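Local structure of acetyltransferase (Sinorhizobium meliloti, 4JXR) at residues S16-Y21 and A40-R45; Y54-A59 and I67-A72. The protein probably transfers the acetyl group of acetyl-CoA, which it binds, to an acceptor substrate, as a GNAT-superfamily relative of phosphinothricin acetyltransferases. All coordinates share one frame; numbering follows the deposited sequence. Where two conformers were deposited one is given.

Interaction 1 (S16-Y21 and A40-R45); sequences SITEIY and AEMALR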
# COMPACT_ATOMS: atom_id res chain seq x y z
N SER A 16 -21.86 -10.67 11.65
CA SER A 16 -22.46 -9.66 10.79
C SER A 16 -21.43 -8.93 9.93
O SER A 16 -21.67 -8.72 8.73
CB SER A 16 -23.21 -8.64 11.62
OG SER A 16 -24.33 -9.21 12.34
N ILE A 17 -20.30 -8.57 10.52
CA ILE A 17 -19.22 -7.94 9.77
C ILE A 17 -18.77 -8.83 8.61
O ILE A 17 -18.59 -8.38 7.47
CB ILE A 17 -18.07 -7.61 10.70
CG1 ILE A 17 -18.41 -6.42 11.61
CG2 ILE A 17 -16.77 -7.36 9.94
CD1 ILE A 17 -17.54 -6.28 12.81
N THR A 18 -18.62 -10.13 8.89
CA THR A 18 -18.18 -11.08 7.89
C THR A 18 -19.16 -11.15 6.74
O THR A 18 -18.77 -11.23 5.59
CB THR A 18 -17.90 -12.44 8.55
OG1 THR A 18 -16.88 -12.31 9.54
CG2 THR A 18 -17.46 -13.46 7.53
N GLU A 19 -20.44 -11.19 7.10
CA GLU A 19 -21.47 -11.24 6.05
C GLU A 19 -21.58 -9.96 5.08
O GLU A 19 -21.69 -9.98 3.84
CB GLU A 19 -22.86 -11.53 6.60
CG GLU A 19 -23.91 -11.63 5.47
CD GLU A 19 -23.46 -12.53 4.29
OE1 GLU A 19 -23.51 -12.11 3.07
OE2 GLU A 19 -23.07 -13.68 4.58
N ILE A 20 -21.39 -8.81 5.77
CA ILE A 20 -21.33 -7.55 5.05
C ILE A 20 -20.15 -7.56 4.10
O ILE A 20 -20.26 -7.19 2.93
CB ILE A 20 -21.31 -6.35 6.00
CG1 ILE A 20 -22.63 -6.24 6.74
CG2 ILE A 20 -21.01 -5.07 5.29
CD1 ILE A 20 -22.59 -5.34 7.96
N TYR A 21 -18.99 -7.93 4.62
CA TYR A 21 -17.80 -7.95 3.79
C TYR A 21 -17.94 -8.98 2.67
O TYR A 21 -17.53 -8.72 1.54
CB TYR A 21 -16.55 -8.21 4.63
CG TYR A 21 -15.26 -7.99 3.86
CD1 TYR A 21 -14.95 -6.75 3.32
CD2 TYR A 21 -14.35 -9.02 3.67
CE1 TYR A 21 -13.78 -6.55 2.62
CE2 TYR A 21 -13.17 -8.83 2.97
CZ TYR A 21 -12.89 -7.58 2.44
OH TYR A 21 -11.73 -7.36 1.74
N ALA A 40 -13.48 -16.57 10.96
CA ALA A 40 -12.24 -16.75 11.70
C ALA A 40 -11.17 -15.75 11.19
O ALA A 40 -10.44 -15.18 11.99
CB ALA A 40 -11.73 -18.16 11.58
N GLU A 41 -11.07 -15.63 9.87
CA GLU A 41 -10.09 -14.70 9.30
C GLU A 41 -10.45 -13.27 9.62
O GLU A 41 -9.57 -12.47 9.99
CB GLU A 41 -9.94 -14.92 7.82
CG GLU A 41 -9.04 -13.91 7.12
CD GLU A 41 -7.62 -13.85 7.58
OE1 GLU A 41 -7.11 -14.87 8.09
OE2 GLU A 41 -6.99 -12.78 7.42
N MSE A 42 -11.71 -12.89 9.49
CA MSE A 42 -12.13 -11.54 9.82
C MSE A 42 -11.85 -11.23 11.28
O MSE A 42 -11.52 -10.09 11.64
CB MSE A 42 -13.58 -11.33 9.49
CG MSE A 42 -13.88 -11.38 7.97
SE MSE A 42 -12.98 -10.07 6.94
CE MSE A 42 -14.04 -8.50 7.41
N ALA A 43 -12.04 -12.24 12.17
CA ALA A 43 -11.79 -12.07 13.57
C ALA A 43 -10.31 -11.82 13.87
O ALA A 43 -10.01 -11.00 14.72
CB ALA A 43 -12.28 -13.31 14.34
N LEU A 44 -9.42 -12.51 13.18
CA LEU A 44 -8.00 -12.26 13.33
C LEU A 44 -7.66 -10.84 12.87
O LEU A 44 -6.93 -10.12 13.53
CB LEU A 44 -7.18 -13.28 12.57
CG LEU A 44 -5.68 -13.06 12.55
CD1 LEU A 44 -5.13 -12.97 13.95
CD2 LEU A 44 -4.96 -14.14 11.80
N ARG A 45 -8.23 -10.43 11.73
CA ARG A 45 -8.01 -9.06 11.26
C ARG A 45 -8.49 -8.03 12.29
O ARG A 45 -7.79 -7.06 12.56
CB ARG A 45 -8.68 -8.84 9.91
CG ARG A 45 -8.09 -9.71 8.80
CD ARG A 45 -8.82 -9.53 7.48
NE ARG A 45 -8.38 -10.48 6.48
CZ ARG A 45 -8.76 -10.46 5.20
NH1 ARG A 45 -9.59 -9.53 4.77
NH2 ARG A 45 -8.32 -11.39 4.36
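Met42, a selenomethionine in this crystal, reaches from helix 39-51 into the angle between Thr18 and Tyr21 of helix 14-27 and makes most of the contact. Its chain bends at both chi2 and chi3 (chi3 -75°), which folds the CE methyl back against the root of the Tyr21 side chain, with CE 3.8 Å from Tyr21 CB and equally near CG. The selenium itself lies 3.7 Å from Tyr21 CD2. Measured to the ring centroid it is 4.6 Å away and well off the ring normal, an oblique Met-aromatic contact in which the two side chains cross at about a right angle. The same methyl also meets Ile17 CG2, 3.9 Å from Met42 CE. Thr18 packs on the stem of the Met42 side chain, its OG1 3.4 Å from Met42 CB and nearly as close to CG, while the hydroxyl is hydrogen-bonded to Leu14 O one turn back. Both helices belong to the GNAT fold, in which they follow the first strand and pack on the sheet; here they are steeply inclined to each other, at 107°, and the closest pair of CA atoms is Thr18 and Met42. Away from this buried centre the contact thins. Arg45, partly exposed, only grazes the ring, its NH1 4.1 Å from Tyr21 CE2 and the guanidinium plane turned 72° from that of the ring. Its NE forms a salt bridge to Glu41 OE2 (2.8 Å) on the anti lone pair, nearly in the guanidinium plane, while NH2 pairs with Glu33. Tyr21 OH is hydrogen-bonded to Thr31 OG1 and to the other carboxylate oxygen of Glu33.

Interaction 2 (Y54-A59 and I67-A72); sequences YPYVVA and IGYAYA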
# COMPACT_ATOMS: atom_id res chain seq x y z
N TYR A 54 -6.22 1.08 16.82
CA TYR A 54 -7.06 1.75 15.84
C TYR A 54 -8.54 1.56 16.15
O TYR A 54 -8.93 0.51 16.66
CB TYR A 54 -6.77 1.16 14.46
CG TYR A 54 -5.39 1.38 13.93
CD1 TYR A 54 -4.87 2.65 13.69
CD2 TYR A 54 -4.58 0.32 13.57
CE1 TYR A 54 -3.63 2.84 13.14
CE2 TYR A 54 -3.33 0.51 13.01
CZ TYR A 54 -2.85 1.78 12.78
OH TYR A 54 -1.63 1.92 12.21
N PRO A 55 -9.38 2.50 15.77
CA PRO A 55 -10.82 2.40 16.00
C PRO A 55 -11.47 1.47 14.98
O PRO A 55 -11.15 1.49 13.78
CB PRO A 55 -11.31 3.83 15.82
CG PRO A 55 -10.31 4.43 14.83
CD PRO A 55 -9.01 3.81 15.23
N TYR A 56 -12.44 0.71 15.45
CA TYR A 56 -13.20 -0.25 14.64
C TYR A 56 -14.64 -0.15 15.13
O TYR A 56 -14.91 -0.43 16.33
CB TYR A 56 -12.60 -1.64 14.81
CG TYR A 56 -12.96 -2.67 13.76
CD1 TYR A 56 -14.27 -2.87 13.32
CD2 TYR A 56 -12.00 -3.49 13.20
CE1 TYR A 56 -14.57 -3.86 12.39
CE2 TYR A 56 -12.29 -4.47 12.30
CZ TYR A 56 -13.61 -4.67 11.91
OH TYR A 56 -13.98 -5.66 11.00
N VAL A 57 -15.55 0.31 14.28
CA VAL A 57 -16.88 0.69 14.67
C VAL A 57 -17.95 0.06 13.79
O VAL A 57 -17.67 -0.38 12.66
CB VAL A 57 -17.02 2.25 14.69
CG1 VAL A 57 -15.95 2.91 15.60
CG2 VAL A 57 -16.92 2.83 13.33
N VAL A 58 -19.13 -0.04 14.34
CA VAL A 58 -20.29 -0.53 13.62
C VAL A 58 -21.40 0.51 13.64
O VAL A 58 -21.50 1.34 14.55
CB VAL A 58 -20.82 -1.86 14.18
CG1 VAL A 58 -19.81 -2.98 13.95
CG2 VAL A 58 -21.17 -1.76 15.66
N ALA A 59 -22.24 0.42 12.61
CA ALA A 59 -23.51 1.14 12.52
C ALA A 59 -24.64 0.14 12.72
O ALA A 59 -24.59 -0.98 12.20
CB ALA A 59 -23.68 1.81 11.16
N ILE A 67 -25.46 -3.12 10.56
CA ILE A 67 -25.76 -2.93 9.14
C ILE A 67 -24.62 -2.30 8.35
O ILE A 67 -24.71 -2.13 7.16
CB ILE A 67 -27.08 -2.14 8.95
CG1 ILE A 67 -27.01 -0.79 9.63
CG2 ILE A 67 -28.25 -2.99 9.49
CD1 ILE A 67 -28.16 0.12 9.34
N GLY A 68 -23.52 -1.95 9.03
CA GLY A 68 -22.34 -1.44 8.38
C GLY A 68 -21.22 -1.42 9.38
O GLY A 68 -21.45 -1.52 10.58
N TYR A 69 -19.98 -1.24 8.88
CA TYR A 69 -18.83 -1.15 9.80
C TYR A 69 -17.76 -0.32 9.12
O TYR A 69 -17.77 -0.11 7.91
CB TYR A 69 -18.33 -2.52 10.23
CG TYR A 69 -17.61 -3.31 9.16
CD1 TYR A 69 -18.31 -4.14 8.27
CD2 TYR A 69 -16.26 -3.27 9.03
CE1 TYR A 69 -17.67 -4.84 7.31
CE2 TYR A 69 -15.62 -3.96 8.06
CZ TYR A 69 -16.30 -4.78 7.20
OH TYR A 69 -15.70 -5.51 6.21
N ALA A 70 -16.82 0.12 9.93
CA ALA A 70 -15.70 0.90 9.42
C ALA A 70 -14.54 0.78 10.39
O ALA A 70 -14.73 0.62 11.59
CB ALA A 70 -16.08 2.35 9.26
N TYR A 71 -13.34 0.94 9.85
CA TYR A 71 -12.17 0.99 10.71
C TYR A 71 -11.10 1.82 10.07
O TYR A 71 -11.10 2.05 8.86
CB TYR A 71 -11.64 -0.43 11.06
CG TYR A 71 -11.23 -1.25 9.88
CD1 TYR A 71 -9.97 -1.14 9.30
CD2 TYR A 71 -12.06 -2.23 9.38
CE1 TYR A 71 -9.63 -1.90 8.20
CE2 TYR A 71 -11.68 -3.01 8.30
CZ TYR A 71 -10.46 -2.84 7.73
OH TYR A 71 -10.10 -3.64 6.68
N ALA A 72 -10.17 2.28 10.89
CA ALA A 72 -8.92 2.81 10.43
C ALA A 72 -7.83 1.80 10.67
O ALA A 72 -7.90 1.00 11.61
CB ALA A 72 -8.57 4.12 11.16
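The antiparallel beta hairpin of strands 56-60 and 66-74, part of the central GNAT sheet, opens with a classic beta bulge in which Ile67 and Gly68 both face Ala59. Ala59 O accepts a nearly straight bond from Ile67 N (2.8 Å) and a weak one from Gly68 N (3.5 Å), and Ala59 N bonds Gly68 O beside them. Beyond the bulge the pairing is regular: Val57 and Ala70 form a hydrogen-bonded pair, with Val57 N 2.8 Å from Ala70 O at an N-H...O angle of 177°, and Ala72 N bonds Pro55 O at the far end. Tyr56, Tyr69 and Tyr71 gather on one face of the sheet. Tyr56 and Tyr71 run side by side; Tyr71 CB sits over the Tyr56 ring, 4.0 Å from its centroid, and Tyr71 CD2 covers the same ring nearer its rim, 3.7 Å from Tyr56 CE2. With chi1 at 72°, Tyr69 CG sits between its own backbone N and carbonyl carbon, and the ring reaches the CE1 side of the Tyr56 ring, Tyr69 CD2 3.8 Å from Tyr56 CE1; the planes are nearly parallel but slid apart. The face bearing Val57, Ala59 and Ala70 is small and aliphatic, and helix 100-115 packs on it. The backbone bonds, most of them close to straight, fix the strand register, while the rings add contacts that are chiefly dispersive.

In the fold
Both contacts are largely buried, but interaction 2 lies deeper, its centre about 7 Å from that of the chain against about 14 Å for interaction 1, whose edge reaches partly exposed residues and, through Arg45, packs on Arg78 of the second subunit. Interaction 2 joins neighbouring strands by backbone hydrogen bonds; interaction 1 joins two helices by side-chain packing, with salt bridges at its margin. They meet on the tyrosine-bearing face of the sheet: Tyr69 OH lies 3.2 Å from Tyr21 CD1, and Ile17 CG2 packs on Tyr56 OH. On the other face, Ala70 and Gly68 neighbour Ile89 and Leu91, which bind acetyl-CoA.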